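Local coordinates for DMATS type aromatic prenyltransferase (Micromonospora olivasterospora, PDB 6ZRY), which probably transfers a dimethylallyl group to the 6-position of the tryptophan indole ring, as a member of the aromatic prenyltransferases with the ABBA-barrel fold, at residues Asp57-Glu62 against Glu348-Ser353; Gly107-Arg112 against Asp201-Pro206; His168-Gly173 against Ala208-Tyr213. All coordinates share one frame; numbering follows the deposited sequence.

From the N terminus, the chain first passes 57-62, leading into strand 61-68 at the tryptophan site; 348-353, after strand 341-346, meets it again, so contact 1 closes a loop of 285 residues. Both other contacts are nested inside that loop. The chain runs through 107-112, then 168-173, before 201-206 and 208-213 return in the same order; contacts 2 and 3 therefore cross, and they touch where Arg112 packs on Ala208 and Leu170. Both lie across the chain's centre from contact 1. Contact 1 joins two loops beside the sheet; contact 2 ties the start of helix 111-114 to the loop between strands 193-201 and 209-220; contact 3 ties the end of helix 159-170 to the latter strand's start.

Contact 1 (Asp57-Glu62 against Glu348-Ser353); sequences DHTPVE and EAYRVS. With TRP (tryptophan), chain C.
Asp57 reaches across to the backbone of the 348-353 loop, and its OD2 takes two N-H groups in a row. Arg351 N comes in along the anti lone pair at 3.0 Å from Asp57 OD2, while Tyr350 N approaches the same OD2 from above the carboxylate plane, at 2.8 Å. Asp57 CG lies between the backbone N and the carbonyl carbon (chi1 76°), which brings the carboxylate to these two N-H groups. The other oxygen looks after its own segment: Thr59 OG1 donates to Asp57 OD1 over 2.7 Å, and Thr59 N bonds to OD1 from the same face of the plane, closing an Asx turn. A water continues the network, giving a hydrogen to Asp57 OD1 and accepting from Glu348 N. With this many donors around it, the carboxylate is held against rotation and is likely to stay ionised.

Around this polar core the packing is close. Thr59 OG1 lies 3.4 Å from Ala349 CB. Thr59 N lies at the edge of the Tyr350 ring, in its plane, and Thr59 OG1 is 3.6 Å from Tyr350 CD2. The second shell adds Ser55, whose OG is hydrogen-bonded to both Asp57 OD1 and Thr59 O. Beyond the turn, the chain enters the barrel, where Glu62 OE2 accepts the N-H of the indole NE1 of the bound tryptophan at 2.7 Å. Helix 6-21 runs beside the contact, touching Thr59, Ala349 and Tyr350, while strand 327-333 packs on Glu62.

Contact 2 (Gly107-Arg112 against Asp201-Pro206); sequences GLSTSR and DLHDGP
Asp204 pushes its carboxylate into the start of helix 111-114. Followed outward, the side chain begins with CB, which packs near Ser109 O and Arg112 NH2. CG stands anti to the carbonyl carbon (chi1 -62°), which carries the two oxygens up to the first turn of the helix. There OD1 takes Arg112 N at 2.8 Å on its syn side, in a nearly straight bond (165°). OD2 meets Ser111 OG at 2.5 Å, from well above the carboxylate plane, and Ser111 N adds a weak bond to the same OD2. Thr110, at the N-cap position, makes no capping bond with its own side chain, its OG1 being hydrogen-bonded to Asp114 OD1; Asp204 supplies acceptors from another part of the chain, and its negative charge is probably favourable beside these N-H groups at the helix start. With an alanine here, Ser111 OG and the N-H of Arg112 would probably lose their acceptor, and the 201-206 loop its tie to the helix start.

Just before the helix, the backbones pair through Asp204 N to Ser109 O (2.8 Å). Ser109 N lies in the plane of the His203 ring and donates to ND1 at 3.3 Å, while Leu108 CD2 lies over one face of that ring. Arg112 bends at chi2 and runs back along the loop, where NH2 gives a bond in the guanidinium plane to Gly205 O (2.7 Å).

On the inner side, Leu202 receives Leu108 CD1 on its CD2 at 3.8 Å and the Thr110 methyl on CD1. Leu202 also packs on Ala103 and on Phe145 and Val147, so its side chain is packed between helix 88-106 and strand 141-149, while the rest of the loop lies near the surface.

Contact 3 (His168-Gly173 against Ala208-Tyr213); sequences HRLGLG and ARVKLY
Val210 CG2 is the point on which two leucines converge: Leu172 CD1 sits 3.6 Å from it and Leu170 CD1 3.7 Å from it. Leu172 comes in at a slant to the valine, whereas Leu170 crosses it at about a right angle. CG2 of Val210 lies anti to the carbonyl carbon (chi1 173° for the other methyl), which turns this branch toward both leucines. Two residues earlier, just before the strand begins, Ala208 CB packs against the helix end, 3.2 Å from Leu170 O and 4.2 Å from Leu172 CD1. No hydrogen bond crosses between the two segments; the side-chain packing here is apolar, with the carbonyls of Leu170 and Ala208 at its margin.

The helix 159-170 ends in a Schellman motif, with Gly171 at positive phi and its N bonded back to His168 O at 3.0 Å. This turn of the chain is consistent with Leu170 and Leu172, two residues apart, both facing the strand. In the ABBA barrel, helices surround an antiparallel strand barrel, and this contact is one piece of that wrapping: Val210 faces outward to Leu167 of the helix, while Tyr213, further along the strand, packs edge-to-face on Phe197 of the tryptophan pocket.

Away from the leucine pair the contact thins out. Leu172 CD2 comes no nearer than 4.0 Å to Ala208 O. The CB of Arg209 is directed away from 168-173; the residue is exposed, and its side chain packs on Thr263 of strand 258-265. On the helix, Arg169 is salt-bridged to Asp118, and Gly171 lies at the surface.

Contact 1 (Asp57-Glu62 against Glu348-Ser353)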
ATOM      1  N   ASP A  57       7.179   2.797  12.518  1.00 15.59           N
ATOM      2  CA  ASP A  57       8.415   3.380  13.086  1.00 15.93           C
ATOM      3  C   ASP A  57       8.829   4.633  12.301  1.00 15.99           C
ATOM      4  O   ASP A  57       9.861   5.199  12.637  1.00 15.47           O
ATOM      5  CB  ASP A  57       9.539   2.348  13.216  1.00 15.35           C
ATOM      6  CG  ASP A  57      10.261   1.956  11.938  1.00 15.21           C
ATOM      7  OD1 ASP A  57       9.761   2.260  10.846  1.00 14.72           O
ATOM      8  OD2 ASP A  57      11.347   1.369  12.056  1.00 15.25           O
ATOM      9  N   HIS A  58       7.994   5.062  11.329  1.00 16.28           N
ATOM     10  CA  HIS A  58       8.139   6.307  10.533  1.00 16.25           C
ATOM     11  C   HIS A  58       9.254   6.189   9.486  1.00 15.47           C
ATOM     12  O   HIS A  58       9.620   7.227   8.888  1.00 14.98           O
ATOM     13  CB  HIS A  58       8.317   7.512  11.455  1.00 17.80           C
ATOM     14  CG  HIS A  58       7.175   7.672  12.394  1.00 18.74           C
ATOM     15  ND1 HIS A  58       5.875   7.718  11.952  1.00 18.88           N
ATOM     16  CD2 HIS A  58       7.118   7.773  13.740  1.00 19.97           C
ATOM     17  CE1 HIS A  58       5.068   7.853  12.994  1.00 19.51           C
ATOM     18  NE2 HIS A  58       5.797   7.907  14.083  1.00 19.95           N
ATOM     19  N   THR A  59       9.753   4.989   9.220  1.00 14.80           N
ATOM     20  CA  THR A  59      10.540   4.734   8.005  1.00 14.61           C
ATOM     21  C   THR A  59       9.652   5.143   6.831  1.00 14.29           C
ATOM     22  O   THR A  59       8.519   4.696   6.765  1.00 14.05           O
ATOM     23  CB  THR A  59      10.995   3.283   7.887  1.00 14.64           C
ATOM     24  OG1 THR A  59      11.677   2.856   9.073  1.00 14.94           O
ATOM     25  CG2 THR A  59      11.910   3.112   6.705  1.00 14.83           C
ATOM     26  N   PRO A  60      10.087   6.020   5.897  1.00 14.08           N
ATOM     27  CA  PRO A  60       9.200   6.452   4.812  1.00 14.20           C
ATOM     28  C   PRO A  60       9.079   5.493   3.621  1.00 14.04           C
ATOM     29  O   PRO A  60       8.710   5.913   2.577  1.00 14.36           O
ATOM     30  CB  PRO A  60       9.844   7.789   4.385  1.00 14.36           C
ATOM     31  CG  PRO A  60      11.330   7.554   4.620  1.00 14.42           C
ATOM     32  CD  PRO A  60      11.399   6.704   5.871  1.00 14.52           C
ATOM     33  N   VAL A  61       9.339   4.197   3.850  0.56 14.13           N
ATOM     34  CA  VAL A  61       9.311   3.122   2.824  0.56 14.19           C
ATOM     35  C   VAL A  61       8.766   1.842   3.490  0.56 13.96           C
ATOM     36  O   VAL A  61       9.096   1.600   4.691  0.56 13.63           O
ATOM     37  CB  VAL A  61      10.709   2.912   2.190  0.56 14.59           C
ATOM     38  CG1 VAL A  61      10.915   1.483   1.695  0.56 14.69           C
ATOM     39  CG2 VAL A  61      10.978   3.917   1.063  0.56 14.67           C
ATOM     40  N   GLU A  62       7.960   1.080   2.749  1.00 13.90           N
ATOM     41  CA  GLU A  62       7.479  -0.275   3.148  1.00 14.18           C
ATOM     42  C   GLU A  62       7.629  -1.183   1.933  1.00 14.38           C
ATOM     43  O   GLU A  62       7.286  -0.754   0.825  1.00 14.74           O
ATOM     44  CB  GLU A  62       6.031  -0.234   3.606  1.00 15.26           C
ATOM     45  CG  GLU A  62       5.506  -1.590   4.018  1.00 16.48           C
ATOM     46  CD  GLU A  62       4.074  -1.573   4.519  1.00 17.70           C
ATOM     47  OE1 GLU A  62       3.863  -1.455   5.743  1.00 18.43           O
ATOM     48  OE2 GLU A  62       3.188  -1.647   3.665  1.00 20.22           O
ATOM     49  N   GLU A 348      11.881  -1.587   9.447  1.00 15.49           N
ATOM     50  CA  GLU A 348      12.317  -1.509  10.858  1.00 16.02           C
ATOM     51  C   GLU A 348      13.669  -0.769  10.931  1.00 16.33           C
ATOM     52  O   GLU A 348      14.585  -1.210  11.689  1.00 15.91           O
ATOM     53  CB  GLU A 348      12.438  -2.899  11.472  1.00 16.43           C
ATOM     54  CG  GLU A 348      11.131  -3.673  11.531  1.00 16.71           C
ATOM     55  CD  GLU A 348      11.201  -5.024  12.240  1.00 16.99           C
ATOM     56  OE1 GLU A 348      10.253  -5.354  12.916  1.00 17.25           O
ATOM     57  OE2 GLU A 348      12.211  -5.783  12.035  1.00 17.72           O
ATOM     58  N   ALA A 349      13.793   0.337  10.220  1.00 16.30           N
ATOM     59  CA  ALA A 349      15.019   1.155  10.232  1.00 16.50           C
ATOM     60  C   ALA A 349      15.165   1.850  11.599  1.00 17.13           C
ATOM     61  O   ALA A 349      16.314   2.130  11.979  1.00 18.09           O
ATOM     62  CB  ALA A 349      15.024   2.137   9.091  1.00 16.12           C
ATOM     63  N   TYR A 350      14.077   2.114  12.308  1.00 17.65           N
ATOM     64  CA  TYR A 350      14.081   2.928  13.554  1.00 18.76           C
ATOM     65  C   TYR A 350      13.709   2.125  14.780  1.00 20.96           C
ATOM     66  O   TYR A 350      14.259   2.443  15.836  1.00 21.68           O
ATOM     67  CB  TYR A 350      13.148   4.126  13.411  1.00 18.65           C
ATOM     68  CG  TYR A 350      13.664   5.144  12.445  1.00 18.20           C
ATOM     69  CD1 TYR A 350      14.842   5.815  12.712  1.00 18.56           C
ATOM     70  CD2 TYR A 350      13.032   5.392  11.238  1.00 17.98           C
ATOM     71  CE1 TYR A 350      15.365   6.736  11.830  1.00 18.41           C
ATOM     72  CE2 TYR A 350      13.551   6.296  10.324  1.00 18.00           C
ATOM     73  CZ  TYR A 350      14.720   6.979  10.624  1.00 18.29           C
ATOM     74  OH  TYR A 350      15.219   7.882   9.746  1.00 17.98           O
ATOM     75  N   ARG A 351      12.775   1.181  14.669  1.00 21.86           N
ATOM     76  CA  ARG A 351      12.238   0.454  15.833  1.00 23.81           C
ATOM     77  C   ARG A 351      11.809  -0.943  15.408  1.00 22.39           C
ATOM     78  O   ARG A 351      11.263  -1.090  14.270  1.00 22.46           O
ATOM     79  CB  ARG A 351      11.078   1.260  16.434  1.00 25.99           C
ATOM     80  CG  ARG A 351      10.601   0.758  17.781  1.00 29.44           C
ATOM     81  CD  ARG A 351       9.740   1.776  18.494  1.00 32.39           C
ATOM     82  NE  ARG A 351       9.362   1.289  19.827  1.00 36.51           N
ATOM     83  CZ  ARG A 351       8.307   0.511  20.107  1.00 38.61           C
ATOM     84  NH1 ARG A 351       7.468   0.122  19.148  1.00 40.04           N
ATOM     85  NH2 ARG A 351       8.091   0.133  21.359  1.00 39.37           N
ATOM     86  N   VAL A 352      12.089  -1.935  16.248  1.00 20.85           N
ATOM     87  CA  VAL A 352      11.429  -3.268  16.195  1.00 20.80           C
ATOM     88  C   VAL A 352      10.371  -3.227  17.280  1.00 20.42           C
ATOM     89  O   VAL A 352      10.754  -3.113  18.407  1.00 20.15           O
ATOM     90  CB  VAL A 352      12.426  -4.408  16.408  1.00 20.62           C
ATOM     91  CG1 VAL A 352      11.741  -5.766  16.486  1.00 20.71           C
ATOM     92  CG2 VAL A 352      13.495  -4.403  15.335  1.00 20.61           C
ATOM     93  N   SER A 353       9.086  -3.261  16.937  1.00 20.48           N
ATOM     94  CA  SER A 353       8.004  -3.256  17.948  1.00 20.84           C
ATOM     95  C   SER A 353       8.142  -4.532  18.765  1.00 20.15           C
ATOM     96  O   SER A 353       8.364  -5.604  18.208  1.00 19.21           O
ATOM     97  CB  SER A 353       6.652  -3.149  17.332  1.00 21.30           C
ATOM     98  OG  SER A 353       6.523  -1.912  16.645  1.00 24.26           O
TER
HETATM   99  N   TRP C 601       1.330   2.242   7.682  1.00 21.48           N
HETATM  100  CA  TRP C 601      -0.014   2.754   7.241  1.00 22.35           C
HETATM  101  C   TRP C 601      -1.116   1.872   7.831  1.00 23.12           C
HETATM  102  O   TRP C 601      -2.298   2.259   7.785  1.00 23.89           O
HETATM  103  CB  TRP C 601      -0.107   2.833   5.705  1.00 22.91           C
HETATM  104  CG  TRP C 601       0.015   1.521   4.996  1.00 23.25           C
HETATM  105  CD1 TRP C 601       1.169   0.869   4.654  1.00 22.46           C
HETATM  106  CD2 TRP C 601      -1.066   0.694   4.524  1.00 23.65           C
HETATM  107  NE1 TRP C 601       0.876  -0.306   4.010  1.00 22.26           N
HETATM  108  CE2 TRP C 601      -0.483  -0.437   3.903  1.00 23.01           C
HETATM  109  CE3 TRP C 601      -2.464   0.803   4.548  1.00 24.42           C
HETATM  110  CZ2 TRP C 601      -1.251  -1.457   3.337  1.00 23.47           C
HETATM  111  CZ3 TRP C 601      -3.220  -0.205   3.986  1.00 23.04           C
HETATM  112  CH2 TRP C 601      -2.619  -1.313   3.384  1.00 23.82           C
HETATM  113  OXT TRP C 601      -0.838   0.776   8.366  1.00 20.61           O
HETATM  114  O   HOH W   1       9.448   0.060   9.297  1.00 15.23           O

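Contact 2 (Gly107-Arg112 against Asp201-Pro206)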
ATOM      1  N   GLY A 107       9.734   8.282 -20.521  1.00 36.04           N
ATOM      2  CA  GLY A 107       8.876   8.722 -21.633  1.00 35.70           C
ATOM      3  C   GLY A 107       7.415   8.371 -21.377  1.00 35.84           C
ATOM      4  O   GLY A 107       6.732   7.931 -22.325  1.00 36.11           O
ATOM      5  N   LEU A 108       6.933   8.545 -20.141  1.00 34.22           N
ATOM      6  CA  LEU A 108       5.521   8.209 -19.785  1.00 34.47           C
ATOM      7  C   LEU A 108       4.624   9.403 -20.090  1.00 34.81           C
ATOM      8  O   LEU A 108       5.090  10.524 -20.002  1.00 35.96           O
ATOM      9  CB  LEU A 108       5.429   7.832 -18.306  1.00 33.68           C
ATOM     10  CG  LEU A 108       6.423   6.778 -17.829  1.00 34.00           C
ATOM     11  CD1 LEU A 108       6.139   6.378 -16.392  1.00 33.87           C
ATOM     12  CD2 LEU A 108       6.403   5.558 -18.732  1.00 34.63           C
ATOM     13  N   SER A 109       3.384   9.145 -20.460  1.00 34.85           N
ATOM     14  CA  SER A 109       2.318  10.162 -20.565  1.00 35.08           C
ATOM     15  C   SER A 109       1.521  10.146 -19.267  1.00 33.19           C
ATOM     16  O   SER A 109       1.177   9.051 -18.806  1.00 32.71           O
ATOM     17  CB  SER A 109       1.454   9.911 -21.777  1.00 37.64           C
ATOM     18  OG  SER A 109       1.361   8.519 -22.041  1.00 39.48           O
ATOM     19  N   THR A 110       1.272  11.310 -18.691  1.00 32.17           N
ATOM     20  CA  THR A 110       0.635  11.461 -17.352  1.00 31.95           C
ATOM     21  C   THR A 110      -0.629  12.312 -17.462  1.00 30.59           C
ATOM     22  O   THR A 110      -1.023  12.910 -16.448  1.00 30.56           O
ATOM     23  CB  THR A 110       1.625  12.097 -16.375  1.00 32.14           C
ATOM     24  OG1 THR A 110       1.917  13.398 -16.895  1.00 33.54           O
ATOM     25  CG2 THR A 110       2.884  11.273 -16.209  1.00 31.90           C
ATOM     26  N   SER A 111      -1.249  12.341 -18.637  1.00 30.74           N
ATOM     27  CA  SER A 111      -2.403  13.214 -18.949  1.00 31.08           C
ATOM     28  C   SER A 111      -3.583  12.870 -18.027  1.00 30.09           C
ATOM     29  O   SER A 111      -4.230  13.794 -17.573  1.00 31.16           O
ATOM     30  CB  SER A 111      -2.798  13.108 -20.396  1.00 31.98           C
ATOM     31  OG  SER A 111      -3.478  11.895 -20.611  1.00 33.33           O
ATOM     32  N   ARG A 112      -3.843  11.594 -17.757  1.00 29.84           N
ATOM     33  CA  ARG A 112      -4.981  11.185 -16.882  1.00 29.22           C
ATOM     34  C   ARG A 112      -4.745  11.711 -15.466  1.00 28.82           C
ATOM     35  O   ARG A 112      -5.634  12.391 -14.939  1.00 28.28           O
ATOM     36  CB  ARG A 112      -5.186   9.667 -16.867  1.00 30.34           C
ATOM     37  CG  ARG A 112      -5.691   9.096 -18.181  1.00 31.63           C
ATOM     38  CD  ARG A 112      -6.764   8.036 -17.967  1.00 32.91           C
ATOM     39  NE  ARG A 112      -7.284   7.491 -19.222  1.00 33.30           N
ATOM     40  CZ  ARG A 112      -6.633   6.632 -19.985  1.00 34.00           C
ATOM     41  NH1 ARG A 112      -7.185   6.189 -21.103  1.00 34.62           N
ATOM     42  NH2 ARG A 112      -5.429   6.211 -19.636  1.00 34.15           N
ATOM     43  N   ASP A 201      -2.098   4.501 -12.020  1.00 23.91           N
ATOM     44  CA  ASP A 201      -0.784   4.343 -12.694  1.00 25.56           C
ATOM     45  C   ASP A 201      -0.281   5.753 -13.026  1.00 25.77           C
ATOM     46  O   ASP A 201      -1.128   6.646 -13.376  1.00 25.31           O
ATOM     47  CB  ASP A 201      -0.893   3.492 -13.960  1.00 27.80           C
ATOM     48  CG  ASP A 201      -1.400   2.072 -13.746  1.00 29.24           C
ATOM     49  OD1 ASP A 201      -1.157   1.512 -12.682  1.00 31.17           O
ATOM     50  OD2 ASP A 201      -2.019   1.548 -14.655  1.00 32.26           O
ATOM     51  N   LEU A 202       1.018   5.987 -12.919  1.00 25.50           N
ATOM     52  CA  LEU A 202       1.641   7.245 -13.377  1.00 26.23           C
ATOM     53  C   LEU A 202       1.395   7.364 -14.885  1.00 27.18           C
ATOM     54  O   LEU A 202       1.009   8.442 -15.349  1.00 27.07           O
ATOM     55  CB  LEU A 202       3.137   7.193 -13.058  1.00 26.03           C
ATOM     56  CG  LEU A 202       3.931   8.434 -13.445  1.00 26.56           C
ATOM     57  CD1 LEU A 202       3.389   9.671 -12.757  1.00 26.52           C
ATOM     58  CD2 LEU A 202       5.394   8.257 -13.121  1.00 26.87           C
ATOM     59  N   HIS A 203       1.586   6.261 -15.598  1.00 28.50           N
ATOM     60  CA  HIS A 203       1.500   6.185 -17.073  1.00 30.80           C
ATOM     61  C   HIS A 203       0.035   6.013 -17.487  1.00 30.55           C
ATOM     62  O   HIS A 203      -0.607   5.069 -16.994  1.00 30.15           O
ATOM     63  CB  HIS A 203       2.373   5.037 -17.587  1.00 32.45           C
ATOM     64  CG  HIS A 203       2.388   4.915 -19.066  1.00 34.71           C
ATOM     65  ND1 HIS A 203       2.575   6.005 -19.886  1.00 36.44           N
ATOM     66  CD2 HIS A 203       2.248   3.840 -19.879  1.00 36.56           C
ATOM     67  CE1 HIS A 203       2.535   5.610 -21.150  1.00 37.99           C
ATOM     68  NE2 HIS A 203       2.339   4.288 -21.169  1.00 37.98           N
ATOM     69  N   ASP A 204      -0.462   6.872 -18.369  1.00 31.67           N
ATOM     70  CA  ASP A 204      -1.769   6.660 -19.050  1.00 32.76           C
ATOM     71  C   ASP A 204      -1.777   5.256 -19.663  1.00 33.87           C
ATOM     72  O   ASP A 204      -0.948   4.994 -20.525  1.00 36.13           O
ATOM     73  CB  ASP A 204      -2.013   7.677 -20.167  1.00 32.75           C
ATOM     74  CG  ASP A 204      -2.068   9.113 -19.703  1.00 32.85           C
ATOM     75  OD1 ASP A 204      -2.371   9.339 -18.513  1.00 31.86           O
ATOM     76  OD2 ASP A 204      -1.817  10.001 -20.544  1.00 33.33           O
ATOM     77  N   GLY A 205      -2.690   4.398 -19.234  1.00 35.18           N
ATOM     78  CA  GLY A 205      -2.947   3.096 -19.882  1.00 36.42           C
ATOM     79  C   GLY A 205      -3.953   3.248 -21.029  1.00 36.74           C
ATOM     80  O   GLY A 205      -4.422   4.353 -21.301  1.00 35.99           O
ATOM     81  N   PRO A 206      -4.325   2.144 -21.712  1.00 38.03           N
ATOM     82  CA  PRO A 206      -5.328   2.195 -22.775  1.00 38.76           C
ATOM     83  C   PRO A 206      -6.695   2.704 -22.290  1.00 37.36           C
ATOM     84  O   PRO A 206      -7.394   3.274 -23.062  1.00 37.14           O
ATOM     85  CB  PRO A 206      -5.441   0.732 -23.255  1.00 40.07           C
ATOM     86  CG  PRO A 206      -4.888  -0.096 -22.092  1.00 40.11           C
ATOM     87  CD  PRO A 206      -3.820   0.780 -21.475  1.00 39.56           C
TER

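Contact 3 (His168-Gly173 against Ala208-Tyr213)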
ATOM      1  N   HIS A 168     -15.375  11.154 -12.134  1.00 23.08           N
ATOM      2  CA  HIS A 168     -16.180  11.714 -13.262  1.00 24.10           C
ATOM      3  C   HIS A 168     -15.248  12.251 -14.355  1.00 25.20           C
ATOM      4  O   HIS A 168     -15.440  11.917 -15.543  1.00 25.35           O
ATOM      5  CB  HIS A 168     -17.144  12.799 -12.764  1.00 23.92           C
ATOM      6  CG  HIS A 168     -17.901  13.434 -13.875  1.00 23.79           C
ATOM      7  ND1 HIS A 168     -18.597  12.692 -14.794  1.00 23.56           N
ATOM      8  CD2 HIS A 168     -18.025  14.707 -14.245  1.00 24.06           C
ATOM      9  CE1 HIS A 168     -19.119  13.495 -15.683  1.00 23.93           C
ATOM     10  NE2 HIS A 168     -18.787  14.725 -15.372  1.00 23.79           N
ATOM     11  N   ARG A 169     -14.241  13.024 -13.984  1.00 26.41           N
ATOM     12  CA  ARG A 169     -13.287  13.587 -14.966  1.00 29.40           C
ATOM     13  C   ARG A 169     -12.620  12.465 -15.743  1.00 29.46           C
ATOM     14  O   ARG A 169     -12.312  12.666 -16.895  1.00 30.27           O
ATOM     15  CB  ARG A 169     -12.204  14.421 -14.310  1.00 31.64           C
ATOM     16  CG  ARG A 169     -12.699  15.763 -13.822  1.00 35.15           C
ATOM     17  CD  ARG A 169     -11.756  16.845 -14.246  1.00 38.10           C
ATOM     18  NE  ARG A 169     -12.056  18.062 -13.524  1.00 39.68           N
ATOM     19  CZ  ARG A 169     -11.180  18.779 -12.853  1.00 40.98           C
ATOM     20  NH1 ARG A 169      -9.898  18.436 -12.821  1.00 40.17           N
ATOM     21  NH2 ARG A 169     -11.592  19.869 -12.230  1.00 43.24           N
ATOM     22  N   LEU A 170     -12.358  11.334 -15.110  1.00 28.58           N
ATOM     23  CA  LEU A 170     -11.587  10.253 -15.762  1.00 28.05           C
ATOM     24  C   LEU A 170     -12.494   9.393 -16.636  1.00 27.98           C
ATOM     25  O   LEU A 170     -11.956   8.542 -17.338  1.00 28.23           O
ATOM     26  CB  LEU A 170     -10.891   9.443 -14.678  1.00 27.17           C
ATOM     27  CG  LEU A 170      -9.742  10.176 -13.992  1.00 27.07           C
ATOM     28  CD1 LEU A 170      -9.227   9.359 -12.812  1.00 26.03           C
ATOM     29  CD2 LEU A 170      -8.613  10.457 -14.980  1.00 27.19           C
ATOM     30  N   GLY A 171     -13.823   9.606 -16.595  1.00 27.79           N
ATOM     31  CA  GLY A 171     -14.792   8.802 -17.350  1.00 27.57           C
ATOM     32  C   GLY A 171     -15.180   7.554 -16.588  1.00 27.32           C
ATOM     33  O   GLY A 171     -15.682   6.604 -17.211  1.00 28.94           O
ATOM     34  N   LEU A 172     -14.979   7.574 -15.283  1.00 25.69           N
ATOM     35  CA  LEU A 172     -15.402   6.548 -14.332  1.00 25.50           C
ATOM     36  C   LEU A 172     -16.558   7.151 -13.525  1.00 26.77           C
ATOM     37  O   LEU A 172     -17.057   8.258 -13.918  1.00 29.85           O
ATOM     38  CB  LEU A 172     -14.193   6.158 -13.463  1.00 25.14           C
ATOM     39  CG  LEU A 172     -13.005   5.564 -14.245  1.00 25.50           C
ATOM     40  CD1 LEU A 172     -11.772   5.386 -13.366  1.00 25.55           C
ATOM     41  CD2 LEU A 172     -13.397   4.237 -14.890  1.00 26.14           C
ATOM     42  N   GLY A 173     -16.987   6.505 -12.476  1.00 25.89           N
ATOM     43  CA  GLY A 173     -17.989   7.089 -11.580  1.00 26.17           C
ATOM     44  C   GLY A 173     -19.110   6.117 -11.260  1.00 25.62           C
ATOM     45  O   GLY A 173     -19.590   6.177 -10.134  1.00 25.47           O
ATOM     46  N   ALA A 208      -8.942   4.374 -18.558  1.00 29.16           N
ATOM     47  CA  ALA A 208      -8.889   4.942 -17.204  1.00 27.46           C
ATOM     48  C   ALA A 208      -9.082   3.793 -16.205  1.00 26.35           C
ATOM     49  O   ALA A 208      -9.949   2.895 -16.448  1.00 23.98           O
ATOM     50  CB  ALA A 208      -9.939   6.022 -17.055  1.00 27.53           C
ATOM     51  N   ARG A 209      -8.321   3.816 -15.135  1.00 25.78           N
ATOM     52  CA  ARG A 209      -8.375   2.785 -14.073  1.00 26.99           C
ATOM     53  C   ARG A 209      -7.933   3.435 -12.765  1.00 24.54           C
ATOM     54  O   ARG A 209      -6.938   4.192 -12.785  1.00 24.66           O
ATOM     55  CB  ARG A 209      -7.499   1.617 -14.503  1.00 30.23           C
ATOM     56  CG  ARG A 209      -7.244   0.575 -13.429  1.00 33.94           C
ATOM     57  CD  ARG A 209      -6.373  -0.526 -14.017  1.00 36.44           C
ATOM     58  NE  ARG A 209      -7.249  -1.568 -14.520  1.00 40.24           N
ATOM     59  CZ  ARG A 209      -7.297  -2.813 -14.057  1.00 40.92           C
ATOM     60  NH1 ARG A 209      -8.155  -3.674 -14.581  1.00 41.43           N
ATOM     61  NH2 ARG A 209      -6.476  -3.201 -13.092  1.00 41.98           N
ATOM     62  N   VAL A 210      -8.695   3.237 -11.710  1.00 22.41           N
ATOM     63  CA  VAL A 210      -8.405   3.785 -10.357  1.00 21.12           C
ATOM     64  C   VAL A 210      -8.584   2.665  -9.338  1.00 20.67           C
ATOM     65  O   VAL A 210      -9.543   1.861  -9.462  1.00 19.76           O
ATOM     66  CB  VAL A 210      -9.315   4.967 -10.025  1.00 20.60           C
ATOM     67  CG1 VAL A 210      -9.151   5.428  -8.579  1.00 20.48           C
ATOM     68  CG2 VAL A 210      -9.129   6.124 -11.003  1.00 20.75           C
ATOM     69  N   LYS A 211      -7.701   2.614  -8.358  1.00 20.12           N
ATOM     70  CA  LYS A 211      -7.868   1.737  -7.204  1.00 20.19           C
ATOM     71  C   LYS A 211      -8.189   2.623  -6.006  1.00 18.98           C
ATOM     72  O   LYS A 211      -7.359   3.474  -5.675  1.00 18.19           O
ATOM     73  CB  LYS A 211      -6.604   0.909  -7.074  1.00 22.39           C
ATOM     74  CG  LYS A 211      -6.749  -0.390  -6.361  1.00 25.17           C
ATOM     75  CD  LYS A 211      -5.599  -1.333  -6.733  1.00 27.24           C
ATOM     76  CE  LYS A 211      -5.152  -2.220  -5.604  1.00 29.42           C
ATOM     77  NZ  LYS A 211      -4.070  -3.145  -6.047  1.00 31.62           N
ATOM     78  N   LEU A 212      -9.400   2.490  -5.455  1.00 17.43           N
ATOM     79  CA  LEU A 212      -9.832   3.249  -4.271  1.00 17.27           C
ATOM     80  C   LEU A 212      -9.744   2.355  -3.048  1.00 16.81           C
ATOM     81  O   LEU A 212     -10.320   1.264  -3.074  1.00 15.93           O
ATOM     82  CB  LEU A 212     -11.256   3.755  -4.487  1.00 17.78           C
ATOM     83  CG  LEU A 212     -11.804   4.666  -3.390  1.00 18.37           C
ATOM     84  CD1 LEU A 212     -11.078   5.997  -3.347  1.00 18.94           C
ATOM     85  CD2 LEU A 212     -13.292   4.885  -3.572  1.00 18.78           C
ATOM     86  N   TYR A 213      -9.125   2.844  -1.994  1.00 16.33           N
ATOM     87  CA  TYR A 213      -8.985   2.098  -0.728  1.00 16.41           C
ATOM     88  C   TYR A 213      -9.874   2.724   0.330  1.00 16.51           C
ATOM     89  O   TYR A 213      -9.793   3.972   0.494  1.00 17.08           O
ATOM     90  CB  TYR A 213      -7.549   2.133  -0.242  1.00 16.12           C
ATOM     91  CG  TYR A 213      -6.517   1.391  -1.050  1.00 16.25           C
ATOM     92  CD1 TYR A 213      -6.189   1.767  -2.346  1.00 16.70           C
ATOM     93  CD2 TYR A 213      -5.748   0.391  -0.459  1.00 16.60           C
ATOM     94  CE1 TYR A 213      -5.198   1.124  -3.066  1.00 16.52           C
ATOM     95  CE2 TYR A 213      -4.743  -0.257  -1.169  1.00 16.73           C
ATOM     96  CZ  TYR A 213      -4.467   0.119  -2.476  1.00 17.06           C
ATOM     97  OH  TYR A 213      -3.469  -0.473  -3.197  1.00 18.63           O
TER